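3-phytase (Klebsiella pneumoniae, PDB 2WNH) probably hydrolyses phytate (inositol hexakisphosphate), releasing phosphate, first at the 3-position, as a member of the histidine acid phosphatase family. Local coordinates at residues Arg334-Asp346 against Gln357-Gly369. The protein carries 3 engineered substitutions. Residues are numbered along the deposited sequence; the frame is centred on the assembly and turned at random.
Sequences RYLRVYFQAQGLD and QHPMLRQEWRQPG
Strands 334-342 and 361-364 run antiparallel, their axes 4.7 Å apart at closest and their directions 154° apart, and pair from Tyr339-Glu364 to Ala342-Leu361. Phe340 with Gln363 and Ala342 with Leu361 are hydrogen-bonded pairs, each exchanging two backbone bonds; Tyr339 with Glu364 and Gln341 with Arg362 are the non-hydrogen-bonded pairs between and beyond them. The ladder runs on one bond further, from Trp365 N to Val338 O (2.9 Å), and Val338 N donates to water 2, which probably passes the link on to Trp365 O. Strand 361-364 thus adds to the mixed sheet of the histidine phosphatase fold; the same edge of strand 334-342 is lined first by strand 376-380, at Arg334 and Leu336, and then by 361-364, while strand 320-328 flanks the other edge.

On the face bearing Tyr339, Gln341, Arg362 and Glu364, Arg337 reaches across with an extended chain. Its NE meets Glu364 OE2 at 2.8 Å, nearly straight at 169° and within the guanidinium plane, while the carboxylate is turned 77° against that plane. Glu324 takes the other end of the guanidinium through NH1, and Thr377 binds Glu364 OE1, so both groups are fixed from two sides. Arg362, extended through chi1 and chi2, lays CD 3.4 Å from Tyr339 CD2; the bend comes after CD and turns the guanidinium. Its NH1 stands 4.1 Å from Arg337 NH2, a like-charge approach that water 1 bridges, although weakly on the Arg337 side; water 3 joins Arg362 NH2 to Gln341 OE1, and Gln341 NE2 is hydrogen-bonded to Ser320 OG. Met360, bent at chi2 and chi3, folds CE back to 3.6 Å from Ala342 C. On the opposite face Leu361 CD1 lies 3.6 Å from Gly344 N, the N-cap residue of helix 345-349.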
loop_
_atom_site.group_PDB
_atom_site.type_symbol
_atom_site.label_atom_id
_atom_site.label_comp_id
_atom_site.label_asym_id
_atom_site.label_seq_id
_atom_site.Cartn_x
_atom_site.Cartn_y
_atom_site.Cartn_z
ATOM N N ARG B 334 -16.272 -24.834 -25.092
ATOM C CA ARG B 334 -16.834 -24.028 -24.015
ATOM C C ARG B 334 -17.695 -24.837 -23.041
ATOM O O ARG B 334 -18.353 -25.832 -23.415
ATOM C CB ARG B 334 -17.613 -22.851 -24.582
ATOM C CG ARG B 334 -16.676 -21.805 -25.170
ATOM C CD ARG B 334 -17.407 -20.814 -26.009
ATOM N NE ARG B 334 -16.631 -19.579 -26.108
ATOM C CZ ARG B 334 -16.653 -18.753 -27.157
ATOM N NH1 ARG B 334 -17.379 -19.052 -28.237
ATOM N NH2 ARG B 334 -15.931 -17.634 -27.135
ATOM N N TYR B 335 -17.641 -24.399 -21.781
ATOM C CA TYR B 335 -18.303 -25.031 -20.652
ATOM C C TYR B 335 -18.970 -23.965 -19.802
ATOM O O TYR B 335 -18.593 -22.814 -19.855
ATOM C CB TYR B 335 -17.278 -25.760 -19.791
ATOM C CG TYR B 335 -16.740 -27.000 -20.447
ATOM C CD1 TYR B 335 -15.745 -26.912 -21.434
ATOM C CD2 TYR B 335 -17.224 -28.273 -20.089
ATOM C CE1 TYR B 335 -15.233 -28.062 -22.051
ATOM C CE2 TYR B 335 -16.721 -29.421 -20.701
ATOM C CZ TYR B 335 -15.737 -29.303 -21.678
ATOM O OH TYR B 335 -15.233 -30.423 -22.297
ATOM N N LEU B 336 -19.953 -24.376 -19.014
ATOM C CA LEU B 336 -20.625 -23.496 -18.083
ATOM C C LEU B 336 -20.423 -24.029 -16.665
ATOM O O LEU B 336 -20.444 -25.237 -16.448
ATOM C CB LEU B 336 -22.113 -23.431 -18.436
ATOM C CG LEU B 336 -22.962 -22.414 -17.687
ATOM C CD1 LEU B 336 -22.575 -20.999 -18.103
ATOM C CD2 LEU B 336 -24.453 -22.672 -17.926
ATOM N N ARG B 337 -20.179 -23.116 -15.725
ATOM C CA ARG B 337 -20.197 -23.414 -14.294
ATOM C C ARG B 337 -21.318 -22.597 -13.674
ATOM O O ARG B 337 -21.495 -21.416 -14.003
ATOM C CB ARG B 337 -18.847 -23.034 -13.675
ATOM C CG ARG B 337 -18.779 -23.245 -12.191
ATOM C CD ARG B 337 -17.380 -23.028 -11.696
ATOM N NE ARG B 337 -17.318 -23.231 -10.260
ATOM C CZ ARG B 337 -16.772 -22.373 -9.410
ATOM N NH1 ARG B 337 -16.252 -21.228 -9.848
ATOM N NH2 ARG B 337 -16.757 -22.669 -8.116
ATOM N N VAL B 338 -22.094 -23.220 -12.778
ATOM C CA VAL B 338 -23.272 -22.573 -12.211
ATOM C C VAL B 338 -23.229 -22.834 -10.715
ATOM O O VAL B 338 -23.099 -23.982 -10.283
ATOM C CB VAL B 338 -24.571 -23.197 -12.800
ATOM C CG1 VAL B 338 -25.787 -22.550 -12.169
ATOM C CG2 VAL B 338 -24.592 -23.032 -14.297
ATOM N N TYR B 339 -23.298 -21.779 -9.899
ATOM C CA TYR B 339 -23.250 -22.015 -8.454
ATOM C C TYR B 339 -23.959 -20.946 -7.656
ATOM O O TYR B 339 -24.264 -19.868 -8.178
ATOM C CB TYR B 339 -21.801 -22.194 -7.956
ATOM C CG TYR B 339 -20.870 -21.041 -8.221
ATOM C CD1 TYR B 339 -20.172 -20.959 -9.417
ATOM C CD2 TYR B 339 -20.667 -20.050 -7.256
ATOM C CE1 TYR B 339 -19.302 -19.912 -9.660
ATOM C CE2 TYR B 339 -19.774 -18.986 -7.486
ATOM C CZ TYR B 339 -19.114 -18.930 -8.700
ATOM O OH TYR B 339 -18.203 -17.928 -8.991
ATOM N N PHE B 340 -24.242 -21.267 -6.396
ATOM C CA PHE B 340 -24.806 -20.323 -5.472
ATOM C C PHE B 340 -23.811 -20.173 -4.331
ATOM O O PHE B 340 -23.226 -21.163 -3.882
ATOM C CB PHE B 340 -26.149 -20.812 -4.917
ATOM C CG PHE B 340 -26.769 -19.850 -3.934
ATOM C CD1 PHE B 340 -27.270 -18.616 -4.357
ATOM C CD2 PHE B 340 -26.817 -20.157 -2.575
ATOM C CE1 PHE B 340 -27.814 -17.700 -3.456
ATOM C CE2 PHE B 340 -27.379 -19.236 -1.664
ATOM C CZ PHE B 340 -27.871 -18.017 -2.108
ATOM N N GLN B 341 -23.591 -18.936 -3.905
ATOM C CA GLN B 341 -22.632 -18.666 -2.835
ATOM C C GLN B 341 -23.195 -17.710 -1.796
ATOM O O GLN B 341 -23.957 -16.802 -2.143
ATOM C CB GLN B 341 -21.318 -18.108 -3.425
ATOM C CG GLN B 341 -21.454 -16.702 -4.003
ATOM C CD GLN B 341 -20.177 -16.228 -4.681
ATOM O OE1 GLN B 341 -19.078 -16.519 -4.219
ATOM N NE2 GLN B 341 -20.324 -15.513 -5.790
ATOM N N ALA B 342 -22.767 -17.906 -0.541
ATOM C CA ALA B 342 -23.133 -17.040 0.603
ATOM C C ALA B 342 -22.098 -17.113 1.713
ATOM O O ALA B 342 -21.287 -18.020 1.752
ATOM C CB ALA B 342 -24.489 -17.475 1.184
ATOM N N GLN B 343 -22.167 -16.175 2.642
ATOM C CA GLN B 343 -21.428 -16.339 3.886
ATOM C C GLN B 343 -22.330 -16.948 4.940
ATOM O O GLN B 343 -23.540 -16.703 4.945
ATOM C CB GLN B 343 -20.920 -14.995 4.383
ATOM C CG GLN B 343 -19.778 -14.448 3.540
ATOM C CD GLN B 343 -18.972 -13.407 4.307
ATOM O OE1 GLN B 343 -17.898 -13.704 4.886
ATOM N NE2 GLN B 343 -19.476 -12.193 4.327
ATOM N N GLY B 344 -21.721 -17.683 5.857
ATOM C CA GLY B 344 -22.429 -18.221 7.048
ATOM C C GLY B 344 -22.897 -17.149 8.033
ATOM O O GLY B 344 -22.470 -15.991 7.979
ATOM N N LEU B 345 -23.803 -17.543 8.937
ATOM C CA LEU B 345 -24.419 -16.609 9.873
ATOM C C LEU B 345 -23.399 -15.904 10.774
ATOM O O LEU B 345 -23.478 -14.684 10.971
ATOM C CB LEU B 345 -25.434 -17.354 10.752
ATOM C CG LEU B 345 -26.733 -17.715 10.044
ATOM C CD1 LEU B 345 -27.406 -18.853 10.815
ATOM C CD2 LEU B 345 -27.650 -16.514 9.925
ATOM N N ASP B 346 -22.469 -16.661 11.340
ATOM C CA ASP B 346 -21.499 -16.021 12.238
ATOM C C ASP B 346 -20.479 -15.178 11.466
ATOM O O ASP B 346 -20.048 -14.138 11.960
ATOM C CB ASP B 346 -20.832 -17.024 13.197
ATOM C CG ASP B 346 -21.717 -17.349 14.407
ATOM O OD1 ASP B 346 -22.611 -16.524 14.760
ATOM O OD2 ASP B 346 -21.521 -18.431 14.980
ATOM N N GLN B 357 -9.104 -18.938 4.455
ATOM C CA GLN B 357 -9.328 -19.664 5.726
ATOM C C GLN B 357 -10.781 -19.700 6.234
ATOM O O GLN B 357 -11.120 -20.500 7.116
ATOM C CB GLN B 357 -8.427 -19.101 6.834
ATOM C CG GLN B 357 -6.921 -19.291 6.615
ATOM C CD GLN B 357 -6.214 -18.016 6.192
ATOM O OE1 GLN B 357 -6.229 -17.628 5.014
ATOM N NE2 GLN B 357 -5.572 -17.356 7.157
ATOM N N HIS B 358 -11.618 -18.807 5.707
ATOM C CA HIS B 358 -13.052 -18.739 6.037
ATOM C C HIS B 358 -13.744 -18.519 4.715
ATOM O O HIS B 358 -14.247 -17.418 4.448
ATOM C CB HIS B 358 -13.374 -17.540 6.925
ATOM C CG HIS B 358 -12.517 -17.428 8.143
ATOM N ND1 HIS B 358 -11.210 -16.990 8.093
ATOM C CD2 HIS B 358 -12.792 -17.660 9.447
ATOM C CE1 HIS B 358 -10.711 -16.975 9.315
ATOM N NE2 HIS B 358 -11.647 -17.383 10.153
ATOM N N PRO B 359 -13.763 -19.560 3.864
ATOM C CA PRO B 359 -14.177 -19.375 2.487
ATOM C C PRO B 359 -15.694 -19.193 2.393
ATOM O O PRO B 359 -16.438 -19.565 3.321
ATOM C CB PRO B 359 -13.733 -20.683 1.812
ATOM C CG PRO B 359 -13.806 -21.685 2.868
ATOM C CD PRO B 359 -13.419 -20.968 4.145
ATOM N N MET B 360 -16.131 -18.586 1.297
ATOM C CA MET B 360 -17.557 -18.541 0.982
ATOM C C MET B 360 -18.110 -19.960 1.017
ATOM O O MET B 360 -17.432 -20.913 0.614
ATOM C CB MET B 360 -17.789 -17.964 -0.416
ATOM C CG MET B 360 -17.358 -16.532 -0.571
ATOM S SD MET B 360 -18.468 -15.405 0.314
ATOM C CE MET B 360 -19.952 -15.448 -0.680
ATOM N N LEU B 361 -19.343 -20.086 1.498
ATOM C CA LEU B 361 -20.114 -21.310 1.337
ATOM C C LEU B 361 -20.602 -21.378 -0.103
ATOM O O LEU B 361 -21.066 -20.374 -0.630
ATOM C CB LEU B 361 -21.300 -21.300 2.287
ATOM C CG LEU B 361 -20.932 -21.097 3.765
ATOM C CD1 LEU B 361 -22.204 -21.017 4.624
ATOM C CD2 LEU B 361 -19.972 -22.178 4.276
ATOM N N ARG B 362 -20.500 -22.543 -0.743
ATOM C CA ARG B 362 -20.856 -22.633 -2.146
ATOM C C ARG B 362 -21.454 -23.990 -2.501
ATOM O O ARG B 362 -21.021 -25.028 -1.957
ATOM C CB ARG B 362 -19.595 -22.391 -2.999
ATOM C CG ARG B 362 -19.866 -22.134 -4.465
ATOM C CD ARG B 362 -18.585 -21.758 -5.237
ATOM N NE ARG B 362 -17.669 -20.924 -4.459
ATOM C CZ ARG B 362 -16.531 -21.363 -3.919
ATOM N NH1 ARG B 362 -16.148 -22.624 -4.085
ATOM N NH2 ARG B 362 -15.771 -20.532 -3.224
ATOM N N GLN B 363 -22.438 -23.985 -3.403
ATOM C CA GLN B 363 -22.928 -25.229 -3.984
ATOM C C GLN B 363 -23.054 -25.094 -5.492
ATOM O O GLN B 363 -23.619 -24.131 -6.009
ATOM C CB GLN B 363 -24.269 -25.652 -3.369
ATOM C CG GLN B 363 -24.713 -27.023 -3.877
ATOM C CD GLN B 363 -25.844 -27.623 -3.050
ATOM O OE1 GLN B 363 -26.011 -27.318 -1.850
ATOM N NE2 GLN B 363 -26.620 -28.501 -3.686
ATOM N N GLU B 364 -22.494 -26.062 -6.202
ATOM C CA GLU B 364 -22.553 -26.014 -7.652
ATOM C C GLU B 364 -23.683 -26.872 -8.204
ATOM O O GLU B 364 -23.969 -27.943 -7.667
ATOM C CB GLU B 364 -21.221 -26.535 -8.218
ATOM C CG GLU B 364 -19.984 -25.775 -7.768
ATOM C CD GLU B 364 -18.730 -26.392 -8.359
ATOM O OE1 GLU B 364 -18.401 -27.575 -7.990
ATOM O OE2 GLU B 364 -18.085 -25.708 -9.197
ATOM N N TRP B 365 -24.317 -26.396 -9.268
ATOM C CA TRP B 365 -25.268 -27.180 -10.067
ATOM C C TRP B 365 -24.504 -28.156 -10.949
ATOM O O TRP B 365 -23.368 -27.879 -11.366
ATOM C CB TRP B 365 -26.084 -26.216 -10.940
ATOM C CG TRP B 365 -27.028 -26.855 -11.899
ATOM C CD1 TRP B 365 -28.328 -27.223 -11.660
ATOM C CD2 TRP B 365 -26.774 -27.159 -13.281
ATOM N NE1 TRP B 365 -28.888 -27.768 -12.804
ATOM C CE2 TRP B 365 -27.957 -27.734 -13.810
ATOM C CE3 TRP B 365 -25.657 -27.014 -14.122
ATOM C CZ2 TRP B 365 -28.055 -28.150 -15.133
ATOM C CZ3 TRP B 365 -25.755 -27.455 -15.425
ATOM C CH2 TRP B 365 -26.943 -28.009 -15.923
ATOM N N ARG B 366 -25.125 -29.287 -11.254
ATOM C CA ARG B 366 -24.536 -30.249 -12.178
ATOM C C ARG B 366 -25.616 -31.095 -12.843
ATOM O O ARG B 366 -26.764 -31.134 -12.394
ATOM C CB ARG B 366 -23.525 -31.153 -11.469
ATOM C CG ARG B 366 -24.120 -32.008 -10.352
ATOM C CD ARG B 366 -23.191 -33.182 -10.000
ATOM N NE ARG B 366 -23.006 -34.051 -11.165
ATOM C CZ ARG B 366 -21.859 -34.231 -11.821
ATOM N NH1 ARG B 366 -20.739 -33.636 -11.417
ATOM N NH2 ARG B 366 -21.833 -35.033 -12.880
ATOM N N GLN B 367 -25.222 -31.758 -13.918
ATOM C CA GLN B 367 -26.056 -32.743 -14.592
ATOM C C GLN B 367 -25.109 -33.734 -15.238
ATOM O O GLN B 367 -23.910 -33.465 -15.316
ATOM C CB GLN B 367 -26.955 -32.065 -15.615
ATOM C CG GLN B 367 -26.245 -31.440 -16.833
ATOM C CD GLN B 367 -27.255 -30.990 -17.883
ATOM O OE1 GLN B 367 -28.456 -31.244 -17.747
ATOM N NE2 GLN B 367 -26.776 -30.326 -18.931
ATOM N N PRO B 368 -25.614 -34.914 -15.661
ATOM C CA PRO B 368 -24.709 -35.858 -16.343
ATOM C C PRO B 368 -23.899 -35.197 -17.457
ATOM O O PRO B 368 -24.425 -34.347 -18.197
ATOM C CB PRO B 368 -25.679 -36.896 -16.927
ATOM C CG PRO B 368 -26.812 -36.916 -15.916
ATOM C CD PRO B 368 -26.979 -35.469 -15.500
ATOM N N GLY B 369 -22.622 -35.570 -17.572
ATOM C CA GLY B 369 -21.730 -34.943 -18.560
ATOM C C GLY B 369 -20.854 -33.834 -17.994
ATOM O O GLY B 369 -19.870 -33.426 -18.638
HETATM O O HOH W 1 -17.003 -24.802 -5.784
HETATM O O HOH W 2 -21.577 -25.967 -12.336
HETATM O O HOH W 3 -17.033 -18.227 -4.056
HETATM O O HOH W 4 -18.802 -18.240 4.918
#